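Local coordinates for protein Rik1-associated factor 1 (Schizosaccharomyces pombe, PDB 4O9D) that contributes to establishing heterochromatin as a component of the Clr4 methyltransferase complex, which methylates histone H3 to form H3K9me, at residues Glu187-Leu192 against Arg266-Cys271; Glu234-Leu239 against Arg259-Asp264; Lys361-Asp364 against Pro370-Gln373; Gln373-Met378 against Asn404-Gly409. All coordinates share one frame; numbering follows the deposited sequence.

Overall arrangement
The fragment is the WD-repeat propeller of the protein, a ring of mostly antiparallel blades, and the four contacts form two pairs. Interactions 1 and 2 come first along the chain, with interaction 2 lying between the two segments of interaction 1. Their centres are about 13 Å apart, and they share the blade of strands 235-241 to 269-276. Interactions 3 and 4 follow, about 14 Å apart between centres, meeting at Gln373 on strand 371-377. Between the pairs the centres are about 25 to 34 Å apart. Interactions 2 and 3 hold strands within single blades, whereas interactions 1 and 4 join neighbouring blades, so both levels of propeller construction are represented.

Interaction 1: Glu187-Leu192 against Arg266-Cys271; sequences EFSNFL and RMYKVC
One face of the Phe191 ring carries CG of Arg266, 4.0 Å from the ring centroid and displaced toward the rim, while the edge of the Tyr268 ring near its hydroxyl receives OG of Ser189. The first is a CH-pi contact, its CG standing 20° off the ring normal, and CD of Arg266 follows at 3.9 Å from CZ of Phe191. Beyond the bend at chi3 (-67°) the arginine runs on to a salt bridge with Asp264, so its aliphatic part serves the ring and its charge serves the aspartate. Phe191 also makes a cation-pi contact with Arg194. The two segments belong to adjacent blades of the propeller: Ser189 ends strand 182-189 at the inner edge of one, and Tyr268 stands in the turn leading to strand 269-276 at the outer edge of the next. There a G1 beta bulge sets Tyr268 and Lys269 together opposite Asp264. The phenol reaches back from this turn to place OH 2.7 Å from OG of Ser189, a hydrogen bond in which either hydroxyl may be the donor. Ser189 meets it with OG anti to its own backbone nitrogen (chi1 178°). A phenylalanine in place of Tyr268 would probably leave the buried Ser189 hydroxyl without this partner and remove one polar link between the blades. Tyr268 O separately accepts from NE2 of Gln227, in the same blade as Ser189.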
loop_
_atom_site.group_PDB
_atom_site.type_symbol
_atom_site.label_atom_id
_atom_site.label_comp_id
_atom_site.label_asym_id
_atom_site.label_seq_id
_atom_site.Cartn_x
_atom_site.Cartn_y
_atom_site.Cartn_z
ATOM N N GLU A 187 -6.682 8.048 -1.549
ATOM C CA GLU A 187 -5.508 8.883 -1.833
ATOM C C GLU A 187 -5.888 10.372 -1.834
ATOM O O GLU A 187 -6.985 10.749 -2.259
ATOM C CB GLU A 187 -4.896 8.557 -3.222
ATOM C CG GLU A 187 -4.544 7.097 -3.488
ATOM C CD GLU A 187 -3.199 6.650 -2.883
ATOM O OE1 GLU A 187 -3.057 5.422 -2.604
ATOM O OE2 GLU A 187 -2.300 7.513 -2.700
ATOM N N PHE A 188 -4.983 11.227 -1.380
ATOM C CA PHE A 188 -5.146 12.652 -1.599
ATOM C C PHE A 188 -4.656 13.083 -2.972
ATOM O O PHE A 188 -3.773 12.446 -3.541
ATOM C CB PHE A 188 -4.360 13.424 -0.544
ATOM C CG PHE A 188 -5.014 13.444 0.816
ATOM C CD1 PHE A 188 -6.042 14.339 1.091
ATOM C CD2 PHE A 188 -4.597 12.578 1.821
ATOM C CE1 PHE A 188 -6.659 14.372 2.378
ATOM C CE2 PHE A 188 -5.203 12.609 3.092
ATOM C CZ PHE A 188 -6.229 13.521 3.356
ATOM N N SER A 189 -5.179 14.200 -3.472
ATOM C CA SER A 189 -4.740 14.719 -4.760
ATOM C C SER A 189 -4.800 16.249 -4.780
ATOM O O SER A 189 -5.816 16.830 -4.379
ATOM C CB SER A 189 -5.629 14.129 -5.862
ATOM O OG SER A 189 -5.284 14.620 -7.145
ATOM N N ASN A 190 -3.726 16.899 -5.236
ATOM C CA ASN A 190 -3.720 18.371 -5.367
ATOM C C ASN A 190 -2.823 18.916 -6.487
ATOM O O ASN A 190 -2.481 20.104 -6.497
ATOM C CB ASN A 190 -3.371 19.087 -4.042
ATOM C CG ASN A 190 -1.952 18.803 -3.551
ATOM O OD1 ASN A 190 -1.063 18.393 -4.312
ATOM N ND2 ASN A 190 -1.732 19.041 -2.259
ATOM N N PHE A 191 -2.455 18.069 -7.434
ATOM C CA PHE A 191 -1.763 18.543 -8.638
ATOM C C PHE A 191 -0.483 19.286 -8.232
ATOM O O PHE A 191 -0.243 20.433 -8.625
ATOM C CB PHE A 191 -2.717 19.417 -9.469
ATOM C CG PHE A 191 -2.181 19.831 -10.816
ATOM C CD1 PHE A 191 -1.450 18.952 -11.596
ATOM C CD2 PHE A 191 -2.431 21.117 -11.309
ATOM C CE1 PHE A 191 -0.953 19.343 -12.853
ATOM C CE2 PHE A 191 -1.945 21.515 -12.566
ATOM C CZ PHE A 191 -1.213 20.624 -13.333
ATOM N N LEU A 192 0.312 18.589 -7.413
ATOM C CA LEU A 192 1.584 19.074 -6.881
ATOM C C LEU A 192 1.438 20.426 -6.207
ATOM O O LEU A 192 2.248 21.321 -6.429
ATOM C CB LEU A 192 2.668 19.136 -7.976
ATOM C CG LEU A 192 4.126 19.040 -7.490
ATOM C CD1 LEU A 192 4.359 17.726 -6.741
ATOM C CD2 LEU A 192 5.126 19.145 -8.651
ATOM N N ARG A 266 -6.275 17.540 -13.483
ATOM C CA ARG A 266 -6.806 18.896 -13.700
ATOM C C ARG A 266 -8.310 18.793 -13.899
ATOM O O ARG A 266 -9.102 19.423 -13.186
ATOM C CB ARG A 266 -6.151 19.557 -14.927
ATOM C CG ARG A 266 -4.683 19.880 -14.745
ATOM C CD ARG A 266 -3.992 20.096 -16.087
ATOM N NE ARG A 266 -3.942 18.847 -16.838
ATOM C CZ ARG A 266 -3.837 18.750 -18.161
ATOM N NH1 ARG A 266 -3.771 19.842 -18.919
ATOM N NH2 ARG A 266 -3.796 17.549 -18.729
ATOM N N MET A 267 -8.688 17.961 -14.866
ATOM C CA MET A 267 -10.084 17.719 -15.190
ATOM C C MET A 267 -10.746 16.762 -14.183
ATOM O O MET A 267 -11.959 16.739 -14.072
ATOM C CB MET A 267 -10.178 17.114 -16.596
ATOM C CG MET A 267 -9.391 17.879 -17.671
ATOM S SD MET A 267 -9.867 19.622 -17.750
ATOM C CE MET A 267 -11.342 19.519 -18.771
ATOM N N TYR A 268 -9.951 15.990 -13.441
ATOM C CA TYR A 268 -10.468 14.816 -12.730
ATOM C C TYR A 268 -11.445 14.091 -13.624
ATOM O O TYR A 268 -12.635 13.993 -13.325
ATOM C CB TYR A 268 -11.122 15.182 -11.394
ATOM C CG TYR A 268 -10.089 15.531 -10.356
ATOM C CD1 TYR A 268 -9.305 14.542 -9.784
ATOM C CD2 TYR A 268 -9.862 16.851 -9.988
ATOM C CE1 TYR A 268 -8.340 14.860 -8.846
ATOM C CE2 TYR A 268 -8.900 17.175 -9.065
ATOM C CZ TYR A 268 -8.144 16.181 -8.495
ATOM O OH TYR A 268 -7.178 16.505 -7.572
ATOM N N LYS A 269 -10.920 13.585 -14.726
ATOM C CA LYS A 269 -11.708 12.876 -15.706
ATOM C C LYS A 269 -10.946 11.613 -16.117
ATOM O O LYS A 269 -9.709 11.600 -16.091
ATOM C CB LYS A 269 -11.914 13.791 -16.909
ATOM C CG LYS A 269 -12.525 13.138 -18.139
ATOM C CD LYS A 269 -13.339 14.166 -18.915
ATOM C CE LYS A 269 -13.241 13.967 -20.426
ATOM N NZ LYS A 269 -13.127 15.279 -21.145
ATOM N N VAL A 270 -11.666 10.562 -16.503
ATOM C CA VAL A 270 -11.009 9.367 -17.022
ATOM C C VAL A 270 -10.529 9.740 -18.409
ATOM O O VAL A 270 -11.304 10.215 -19.237
ATOM C CB VAL A 270 -11.938 8.119 -17.096
ATOM C CG1 VAL A 270 -11.296 7.020 -17.961
ATOM C CG2 VAL A 270 -12.230 7.578 -15.704
ATOM N N CYS A 271 -9.240 9.575 -18.646
ATOM C CA CYS A 271 -8.654 9.986 -19.915
ATOM C C CYS A 271 -8.345 8.788 -20.817
ATOM O O CYS A 271 -8.627 8.808 -22.012
ATOM C CB CYS A 271 -7.392 10.799 -19.655
ATOM S SG CYS A 271 -7.749 12.515 -19.250
#

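Interaction 2: Glu234-Leu239 against Arg259-Asp264; sequences EAFTSL and RVYYLD
Tyr261 gives its hydroxyl proton to Glu234, with OH 2.6 Å from OE1. The carboxylate oxygen is met on its syn side, 19° out of the carboxylate plane, and OE1 lies at the edge of the phenol ring. Beside this bond, CE2 of Phe236 packs 3.9 Å from CD2 of Tyr261, with the two ring planes 31° apart. In the next shell, NE of Arg259 donates to OH of Tyr261 at 3.0 Å along a nearly straight path of 164°, the hydroxyl lying in the guanidinium plane. A bend at chi3 turns NE toward the Tyr261 hydroxyl. Ser252 also hydrogen-bonds to OE1 of Glu234. It belongs to strand 247-253, so the long side chains join the first and third strands of a four-stranded propeller blade across the second. Glu234 and Arg259 are oppositely charged but too far apart for a salt bridge, OE2 of Glu234 being 4.2 Å from NE of Arg259. The phenol between them accepts from the cation and donates to the anion, a polarity that would probably strengthen both bonds and helps to satisfy a buried carboxylate.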
loop_
_atom_site.group_PDB
_atom_site.type_symbol
_atom_site.label_atom_id
_atom_site.label_comp_id
_atom_site.label_asym_id
_atom_site.label_seq_id
_atom_site.Cartn_x
_atom_site.Cartn_y
_atom_site.Cartn_z
ATOM N N GLU A 234 -17.644 -1.469 -10.614
ATOM C CA GLU A 234 -16.603 -2.491 -10.715
ATOM C C GLU A 234 -15.812 -2.398 -9.401
ATOM O O GLU A 234 -15.785 -1.341 -8.767
ATOM C CB GLU A 234 -15.664 -2.210 -11.905
ATOM C CG GLU A 234 -16.382 -2.134 -13.275
ATOM C CD GLU A 234 -15.523 -1.547 -14.401
ATOM O OE1 GLU A 234 -14.415 -1.002 -14.155
ATOM O OE2 GLU A 234 -15.986 -1.617 -15.549
ATOM N N ALA A 235 -15.186 -3.495 -9.000
ATOM C CA ALA A 235 -14.448 -3.556 -7.736
ATOM C C ALA A 235 -13.040 -3.018 -7.945
ATOM O O ALA A 235 -12.196 -3.671 -8.576
ATOM C CB ALA A 235 -14.391 -4.987 -7.224
ATOM N N PHE A 236 -12.776 -1.848 -7.390
ATOM C CA PHE A 236 -11.471 -1.241 -7.519
ATOM C C PHE A 236 -10.488 -1.853 -6.537
ATOM O O PHE A 236 -10.811 -2.084 -5.373
ATOM C CB PHE A 236 -11.561 0.277 -7.400
ATOM C CG PHE A 236 -12.095 0.907 -8.644
ATOM C CD1 PHE A 236 -13.449 0.850 -8.934
ATOM C CD2 PHE A 236 -11.243 1.487 -9.559
ATOM C CE1 PHE A 236 -13.935 1.373 -10.117
ATOM C CE2 PHE A 236 -11.729 2.012 -10.740
ATOM C CZ PHE A 236 -13.059 1.957 -11.023
ATOM N N THR A 237 -9.292 -2.125 -7.055
ATOM C CA THR A 237 -8.288 -2.903 -6.366
ATOM C C THR A 237 -7.025 -2.105 -6.079
ATOM O O THR A 237 -6.285 -2.448 -5.177
ATOM C CB THR A 237 -7.888 -4.176 -7.176
ATOM O OG1 THR A 237 -7.381 -3.818 -8.481
ATOM C CG2 THR A 237 -9.081 -5.123 -7.341
ATOM N N SER A 238 -6.765 -1.035 -6.821
ATOM C CA SER A 238 -5.500 -0.358 -6.621
ATOM C C SER A 238 -5.512 1.067 -7.193
ATOM O O SER A 238 -6.123 1.305 -8.211
ATOM C CB SER A 238 -4.413 -1.208 -7.305
ATOM O OG SER A 238 -3.252 -0.470 -7.538
ATOM N N LEU A 239 -4.822 1.988 -6.523
ATOM C CA LEU A 239 -4.749 3.405 -6.905
ATOM C C LEU A 239 -3.302 3.800 -6.830
ATOM O O LEU A 239 -2.618 3.474 -5.839
ATOM C CB LEU A 239 -5.506 4.300 -5.890
ATOM C CG LEU A 239 -7.013 4.221 -5.720
ATOM C CD1 LEU A 239 -7.495 5.317 -4.695
ATOM C CD2 LEU A 239 -7.742 4.430 -7.021
ATOM N N ARG A 259 -9.650 -4.175 -15.640
ATOM C CA ARG A 259 -9.459 -2.896 -16.320
ATOM C C ARG A 259 -8.533 -1.945 -15.559
ATOM O O ARG A 259 -8.474 -1.977 -14.328
ATOM C CB ARG A 259 -10.828 -2.245 -16.590
ATOM C CG ARG A 259 -11.501 -2.845 -17.858
ATOM C CD ARG A 259 -12.914 -2.365 -18.076
ATOM N NE ARG A 259 -13.003 -0.967 -18.485
ATOM C CZ ARG A 259 -12.876 -0.551 -19.737
ATOM N NH1 ARG A 259 -12.599 -1.427 -20.695
ATOM N NH2 ARG A 259 -12.995 0.736 -20.032
ATOM N N VAL A 260 -7.830 -1.090 -16.296
ATOM C CA VAL A 260 -7.046 -0.020 -15.698
ATOM C C VAL A 260 -7.428 1.310 -16.320
ATOM O O VAL A 260 -7.493 1.463 -17.568
ATOM C CB VAL A 260 -5.514 -0.200 -15.903
ATOM C CG1 VAL A 260 -4.770 0.871 -15.113
ATOM C CG2 VAL A 260 -5.062 -1.596 -15.504
ATOM N N TYR A 261 -7.675 2.283 -15.448
ATOM C CA TYR A 261 -7.999 3.633 -15.883
ATOM C C TYR A 261 -6.880 4.603 -15.596
ATOM O O TYR A 261 -6.204 4.485 -14.569
ATOM C CB TYR A 261 -9.263 4.126 -15.172
ATOM C CG TYR A 261 -10.425 3.208 -15.386
ATOM C CD1 TYR A 261 -11.251 3.367 -16.484
ATOM C CD2 TYR A 261 -10.698 2.181 -14.495
ATOM C CE1 TYR A 261 -12.329 2.522 -16.695
ATOM C CE2 TYR A 261 -11.759 1.327 -14.687
ATOM C CZ TYR A 261 -12.580 1.502 -15.795
ATOM O OH TYR A 261 -13.633 0.649 -16.023
ATOM N N TYR A 262 -6.708 5.571 -16.499
ATOM C CA TYR A 262 -5.773 6.672 -16.302
ATOM C C TYR A 262 -6.621 7.925 -16.120
ATOM O O TYR A 262 -7.482 8.219 -16.958
ATOM C CB TYR A 262 -4.780 6.869 -17.482
ATOM C CG TYR A 262 -3.936 8.097 -17.231
ATOM C CD1 TYR A 262 -2.850 8.046 -16.366
ATOM C CD2 TYR A 262 -4.299 9.342 -17.755
ATOM C CE1 TYR A 262 -2.107 9.185 -16.067
ATOM C CE2 TYR A 262 -3.557 10.495 -17.464
ATOM C CZ TYR A 262 -2.455 10.403 -16.627
ATOM O OH TYR A 262 -1.711 11.526 -16.323
ATOM N N LEU A 263 -6.415 8.633 -15.013
ATOM C CA LEU A 263 -7.235 9.795 -14.692
ATOM C C LEU A 263 -6.388 11.045 -14.546
ATOM O O LEU A 263 -5.357 11.026 -13.878
ATOM C CB LEU A 263 -8.026 9.555 -13.387
ATOM C CG LEU A 263 -8.997 8.365 -13.412
ATOM C CD1 LEU A 263 -8.421 7.127 -12.737
ATOM C CD2 LEU A 263 -10.321 8.771 -12.739
ATOM N N ASP A 264 -6.839 12.138 -15.157
ATOM C CA ASP A 264 -6.101 13.393 -15.153
ATOM C C ASP A 264 -6.484 14.217 -13.930
ATOM O O ASP A 264 -7.658 14.317 -13.593
ATOM C CB ASP A 264 -6.420 14.175 -16.432
ATOM C CG ASP A 264 -5.711 15.508 -16.498
ATOM O OD1 ASP A 264 -4.552 15.526 -16.961
ATOM O OD2 ASP A 264 -6.309 16.539 -16.092
#

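Interaction 3: Lys361-Asp364 against Pro370-Gln373; sequences KVWD and PFIQ
Pro370 O receives two hydrogens from the facing strand: a hydrogen bond from the amide of Asp364, N to O 2.7 Å, and a CA-H...O contact from CA of Trp363 at 3.2 Å. Two more backbone bonds continue the pairing, Ile372 N to Val362 O at 2.8 Å and Val362 N to Gln373 O at 2.9 Å. Val362 is opposed by both Ile372 and Gln373, a classic beta bulge that shifts the register by one. The segments form the hairpin of the two outer strands of a propeller blade, in the third WD repeat. Trp363-Asp364 is the Trp-Asp pair for which such repeats are named. On the face bearing Trp363, Phe371 turns its edge toward the indole face, with planes at 68° and 5.6 Å between its centroid and that of the six-membered ring. CB of Phe371 rests 3.6 Å from CZ3 of Trp363. Phe371 CG is anti to the backbone nitrogen (chi1 176°), which carries the ring along the strand to Lys361, whose NZ lies 3.8 Å from CE1 and hydrogen-bonds to Asn374. On the other face, CG of Gln373 runs beside CG2 of Val362. The indole NE1 is engaged by Thr353 of the next strand inward and the Asp364 carboxylate by Arg366 in the hairpin's own turn, while the strands themselves are joined by backbone bonds and by ring and aliphatic contacts.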
loop_
_atom_site.group_PDB
_atom_site.type_symbol
_atom_site.label_atom_id
_atom_site.label_comp_id
_atom_site.label_asym_id
_atom_site.label_seq_id
_atom_site.Cartn_x
_atom_site.Cartn_y
_atom_site.Cartn_z
ATOM N N LYS A 361 12.199 -9.558 -9.537
ATOM C CA LYS A 361 12.747 -9.410 -10.881
ATOM C C LYS A 361 12.871 -7.930 -11.224
ATOM O O LYS A 361 12.022 -7.116 -10.804
ATOM C CB LYS A 361 11.862 -10.152 -11.890
ATOM C CG LYS A 361 11.987 -11.688 -11.767
ATOM C CD LYS A 361 11.072 -12.430 -12.719
ATOM C CE LYS A 361 11.383 -13.942 -12.681
ATOM N NZ LYS A 361 12.780 -14.199 -13.174
ATOM N N VAL A 362 13.943 -7.586 -11.947
ATOM C CA VAL A 362 14.217 -6.197 -12.331
ATOM C C VAL A 362 14.022 -6.087 -13.855
ATOM O O VAL A 362 14.524 -6.943 -14.597
ATOM C CB VAL A 362 15.651 -5.734 -11.937
ATOM C CG1 VAL A 362 15.893 -4.275 -12.331
ATOM C CG2 VAL A 362 15.917 -5.931 -10.424
ATOM N N TRP A 363 13.284 -5.057 -14.296
ATOM C CA TRP A 363 12.923 -4.882 -15.701
ATOM C C TRP A 363 13.242 -3.476 -16.220
ATOM O O TRP A 363 13.065 -2.493 -15.493
ATOM C CB TRP A 363 11.421 -5.121 -15.907
ATOM C CG TRP A 363 10.826 -6.312 -15.181
ATOM C CD1 TRP A 363 10.328 -6.334 -13.914
ATOM C CD2 TRP A 363 10.633 -7.638 -15.714
ATOM N NE1 TRP A 363 9.837 -7.598 -13.613
ATOM C CE2 TRP A 363 10.017 -8.413 -14.701
ATOM C CE3 TRP A 363 10.923 -8.241 -16.958
ATOM C CZ2 TRP A 363 9.681 -9.758 -14.879
ATOM C CZ3 TRP A 363 10.596 -9.590 -17.135
ATOM C CH2 TRP A 363 9.980 -10.332 -16.099
ATOM N N ASP A 364 13.703 -3.375 -17.475
ATOM C CA ASP A 364 13.806 -2.073 -18.162
ATOM C C ASP A 364 12.927 -2.084 -19.418
ATOM O O ASP A 364 13.242 -2.748 -20.403
ATOM C CB ASP A 364 15.233 -1.732 -18.556
ATOM C CG ASP A 364 15.381 -0.279 -18.979
ATOM O OD1 ASP A 364 14.416 0.288 -19.546
ATOM O OD2 ASP A 364 16.448 0.310 -18.717
ATOM N N PRO A 370 12.797 -6.828 -21.824
ATOM C CA PRO A 370 12.897 -5.948 -20.647
ATOM C C PRO A 370 13.577 -6.574 -19.421
ATOM O O PRO A 370 14.025 -5.810 -18.553
ATOM C CB PRO A 370 11.424 -5.610 -20.336
ATOM C CG PRO A 370 10.643 -6.733 -20.883
ATOM C CD PRO A 370 11.403 -7.191 -22.125
ATOM N N PHE A 371 13.656 -7.903 -19.330
ATOM C CA PHE A 371 14.261 -8.508 -18.135
ATOM C C PHE A 371 15.750 -8.182 -17.971
ATOM O O PHE A 371 16.546 -8.338 -18.904
ATOM C CB PHE A 371 14.047 -10.021 -18.121
ATOM C CG PHE A 371 14.715 -10.726 -16.963
ATOM C CD1 PHE A 371 14.181 -10.641 -15.667
ATOM C CD2 PHE A 371 15.852 -11.503 -17.172
ATOM C CE1 PHE A 371 14.773 -11.315 -14.612
ATOM C CE2 PHE A 371 16.461 -12.178 -16.117
ATOM C CZ PHE A 371 15.924 -12.089 -14.832
ATOM N N ILE A 372 16.122 -7.722 -16.780
ATOM C CA ILE A 372 17.479 -7.301 -16.511
ATOM C C ILE A 372 18.142 -8.393 -15.695
ATOM O O ILE A 372 19.147 -8.982 -16.115
ATOM C CB ILE A 372 17.521 -6.004 -15.684
ATOM C CG1 ILE A 372 16.867 -4.855 -16.462
ATOM C CG2 ILE A 372 18.955 -5.680 -15.258
ATOM C CD1 ILE A 372 17.531 -4.528 -17.790
ATOM N N GLN A 373 17.560 -8.687 -14.536
ATOM C CA GLN A 373 18.166 -9.647 -13.613
ATOM C C GLN A 373 17.197 -9.995 -12.500
ATOM O O GLN A 373 16.237 -9.270 -12.261
ATOM C CB GLN A 373 19.424 -9.037 -13.010
ATOM C CG GLN A 373 19.113 -7.897 -12.035
ATOM C CD GLN A 373 20.332 -7.442 -11.261
ATOM O OE1 GLN A 373 21.411 -7.270 -11.823
ATOM N NE2 GLN A 373 20.162 -7.238 -9.961
#

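Interaction 4: Gln373-Met378 against Asn404-Gly409; sequences QNFTEM and NMYSLG. With EDO (1,2-ethanediol), chain E.
Met378 and Asn404 mark the nearest approach of the two backbones, 8.4 Å between CA atoms, so strands 371-377 and 403-407 meet through side chains alone. The edge of the Phe375 ring points at the face of Tyr406 in a T-shaped stack, centroids 4.9 Å apart and planes at 66°. CE2 of Phe375 sits over the centre of the phenol ring, 3.7 Å from CD2 of Tyr406. Anti placement of Phe375 CG relative to the backbone nitrogen (chi1 178°) sends the ring across to the tyrosine. At the far end of the phenol, OG1 of Thr376 lies 2.9 Å from OH of Tyr406, a hydrogen bond that either hydroxyl could donate. ND2 of Asn404 adds a weak bond to the same OH at 3.4 Å, and its OD1 is taken by His25. The methyl CE of Met378 packs against this amide, 3.5 Å from ND2 of Asn404. Replacing Tyr406 by a leucine would probably leave the Thr376 hydroxyl without its mate and deprive the Phe375 edge of an aromatic face. Phe416 also meets Tyr406 edge-to-face. At the outer border of strand 371-377, the amide of Asn374 donates to O1 of an ethanediol, N to O1 2.8 Å, probably a molecule from the crystallisation liquor. Strand 371-377 is the outermost strand of its blade, and 403-407 belongs to the next, which strand 21-26 from near the N-terminus completes: this is the blade-to-blade packing beside the ring closure characteristic of WD-repeat propellers.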
loop_
_atom_site.group_PDB
_atom_site.type_symbol
_atom_site.label_atom_id
_atom_site.label_comp_id
_atom_site.label_asym_id
_atom_site.label_seq_id
_atom_site.Cartn_x
_atom_site.Cartn_y
_atom_site.Cartn_z
ATOM N N GLN A 373 17.560 -8.687 -14.536
ATOM C CA GLN A 373 18.166 -9.647 -13.613
ATOM C C GLN A 373 17.197 -9.995 -12.500
ATOM O O GLN A 373 16.237 -9.270 -12.261
ATOM C CB GLN A 373 19.424 -9.037 -13.010
ATOM C CG GLN A 373 19.113 -7.897 -12.035
ATOM C CD GLN A 373 20.332 -7.442 -11.261
ATOM O OE1 GLN A 373 21.411 -7.270 -11.823
ATOM N NE2 GLN A 373 20.162 -7.238 -9.961
ATOM N N ASN A 374 17.419 -11.143 -11.871
ATOM C CA ASN A 374 16.767 -11.488 -10.622
ATOM C C ASN A 374 17.522 -10.751 -9.528
ATOM O O ASN A 374 18.739 -10.870 -9.433
ATOM C CB ASN A 374 16.790 -13.002 -10.386
ATOM C CG ASN A 374 15.864 -13.759 -11.337
ATOM O OD1 ASN A 374 15.022 -13.166 -11.993
ATOM N ND2 ASN A 374 16.003 -15.082 -11.386
ATOM N N PHE A 375 16.813 -9.954 -8.729
ATOM C CA PHE A 375 17.444 -9.199 -7.649
ATOM C C PHE A 375 17.720 -10.096 -6.466
ATOM O O PHE A 375 18.807 -10.064 -5.884
ATOM C CB PHE A 375 16.564 -8.033 -7.177
ATOM C CG PHE A 375 17.158 -7.269 -6.032
ATOM C CD1 PHE A 375 18.252 -6.445 -6.226
ATOM C CD2 PHE A 375 16.630 -7.384 -4.747
ATOM C CE1 PHE A 375 18.813 -5.748 -5.155
ATOM C CE2 PHE A 375 17.191 -6.680 -3.661
ATOM C CZ PHE A 375 18.275 -5.878 -3.861
ATOM N N THR A 376 16.721 -10.882 -6.090
ATOM C CA THR A 376 16.881 -11.767 -4.956
ATOM C C THR A 376 15.832 -12.850 -5.024
ATOM O O THR A 376 14.946 -12.795 -5.872
ATOM C CB THR A 376 16.795 -10.999 -3.615
ATOM O OG1 THR A 376 17.193 -11.858 -2.547
ATOM C CG2 THR A 376 15.365 -10.459 -3.351
ATOM N N GLU A 377 16.007 -13.876 -4.194
ATOM C CA GLU A 377 15.085 -14.995 -4.083
ATOM C C GLU A 377 14.760 -15.245 -2.606
ATOM O O GLU A 377 15.667 -15.461 -1.771
ATOM C CB GLU A 377 15.661 -16.270 -4.692
ATOM C CG GLU A 377 14.787 -17.470 -4.341
ATOM C CD GLU A 377 15.126 -18.720 -5.103
ATOM O OE1 GLU A 377 16.126 -18.722 -5.850
ATOM O OE2 GLU A 377 14.385 -19.710 -4.943
ATOM N N MET A 378 13.477 -15.196 -2.271
ATOM C CA MET A 378 13.056 -15.431 -0.889
ATOM C C MET A 378 12.521 -16.863 -0.758
ATOM O O MET A 378 12.284 -17.528 -1.761
ATOM C CB MET A 378 12.037 -14.351 -0.441
ATOM C CG MET A 378 12.702 -12.953 -0.213
ATOM S SD MET A 378 11.741 -11.838 0.786
ATOM C CE MET A 378 11.990 -12.532 2.410
ATOM N N ASN A 404 13.229 -9.311 4.556
ATOM C CA ASN A 404 14.582 -8.942 4.159
ATOM C C ASN A 404 14.722 -7.457 3.862
ATOM O O ASN A 404 13.945 -6.894 3.090
ATOM C CB ASN A 404 15.039 -9.758 2.937
ATOM C CG ASN A 404 15.229 -11.229 3.263
ATOM O OD1 ASN A 404 15.164 -11.626 4.421
ATOM N ND2 ASN A 404 15.471 -12.036 2.247
ATOM N N MET A 405 15.721 -6.828 4.473
ATOM C CA MET A 405 16.043 -5.427 4.198
ATOM C C MET A 405 17.375 -5.275 3.451
ATOM O O MET A 405 18.419 -5.781 3.914
ATOM C CB MET A 405 16.156 -4.626 5.499
ATOM C CG MET A 405 14.849 -4.199 6.141
ATOM S SD MET A 405 14.966 -2.494 6.776
ATOM C CE MET A 405 13.261 -2.192 7.201
ATOM N N TYR A 406 17.342 -4.548 2.333
ATOM C CA TYR A 406 18.539 -4.276 1.541
ATOM C C TYR A 406 18.876 -2.797 1.648
ATOM O O TYR A 406 17.984 -1.962 1.650
ATOM C CB TYR A 406 18.321 -4.689 0.084
ATOM C CG TYR A 406 17.889 -6.126 -0.042
ATOM C CD1 TYR A 406 16.570 -6.492 0.198
ATOM C CD2 TYR A 406 18.804 -7.129 -0.380
ATOM C CE1 TYR A 406 16.168 -7.818 0.103
ATOM C CE2 TYR A 406 18.415 -8.445 -0.481
ATOM C CZ TYR A 406 17.102 -8.784 -0.239
ATOM O OH TYR A 406 16.703 -10.097 -0.311
ATOM N N SER A 407 20.159 -2.469 1.760
ATOM C CA SER A 407 20.555 -1.071 1.900
ATOM C C SER A 407 21.801 -0.771 1.077
ATOM O O SER A 407 22.532 -1.672 0.688
ATOM C CB SER A 407 20.824 -0.738 3.369
ATOM O OG SER A 407 21.056 0.646 3.539
ATOM N N LEU A 408 22.048 0.502 0.830
ATOM C CA LEU A 408 23.296 0.904 0.209
ATOM C C LEU A 408 24.454 0.671 1.191
ATOM O O LEU A 408 25.561 1.176 1.005
ATOM C CB LEU A 408 23.207 2.367 -0.239
ATOM C CG LEU A 408 22.235 2.597 -1.401
ATOM C CD1 LEU A 408 22.288 4.040 -1.890
ATOM C CD2 LEU A 408 22.542 1.651 -2.555
ATOM N N GLY A 409 24.176 -0.093 2.248
ATOM C CA GLY A 409 25.199 -0.615 3.138
ATOM C C GLY A 409 25.397 -2.110 2.925
ATOM O O GLY A 409 25.794 -2.839 3.838
HETATM C C1 EDO E . 18.824 -13.916 -13.134
HETATM O O1 EDO E . 19.526 -12.714 -12.827
HETATM C C2 EDO E . 19.139 -14.379 -14.556
HETATM O O2 EDO E . 18.064 -15.211 -15.003
#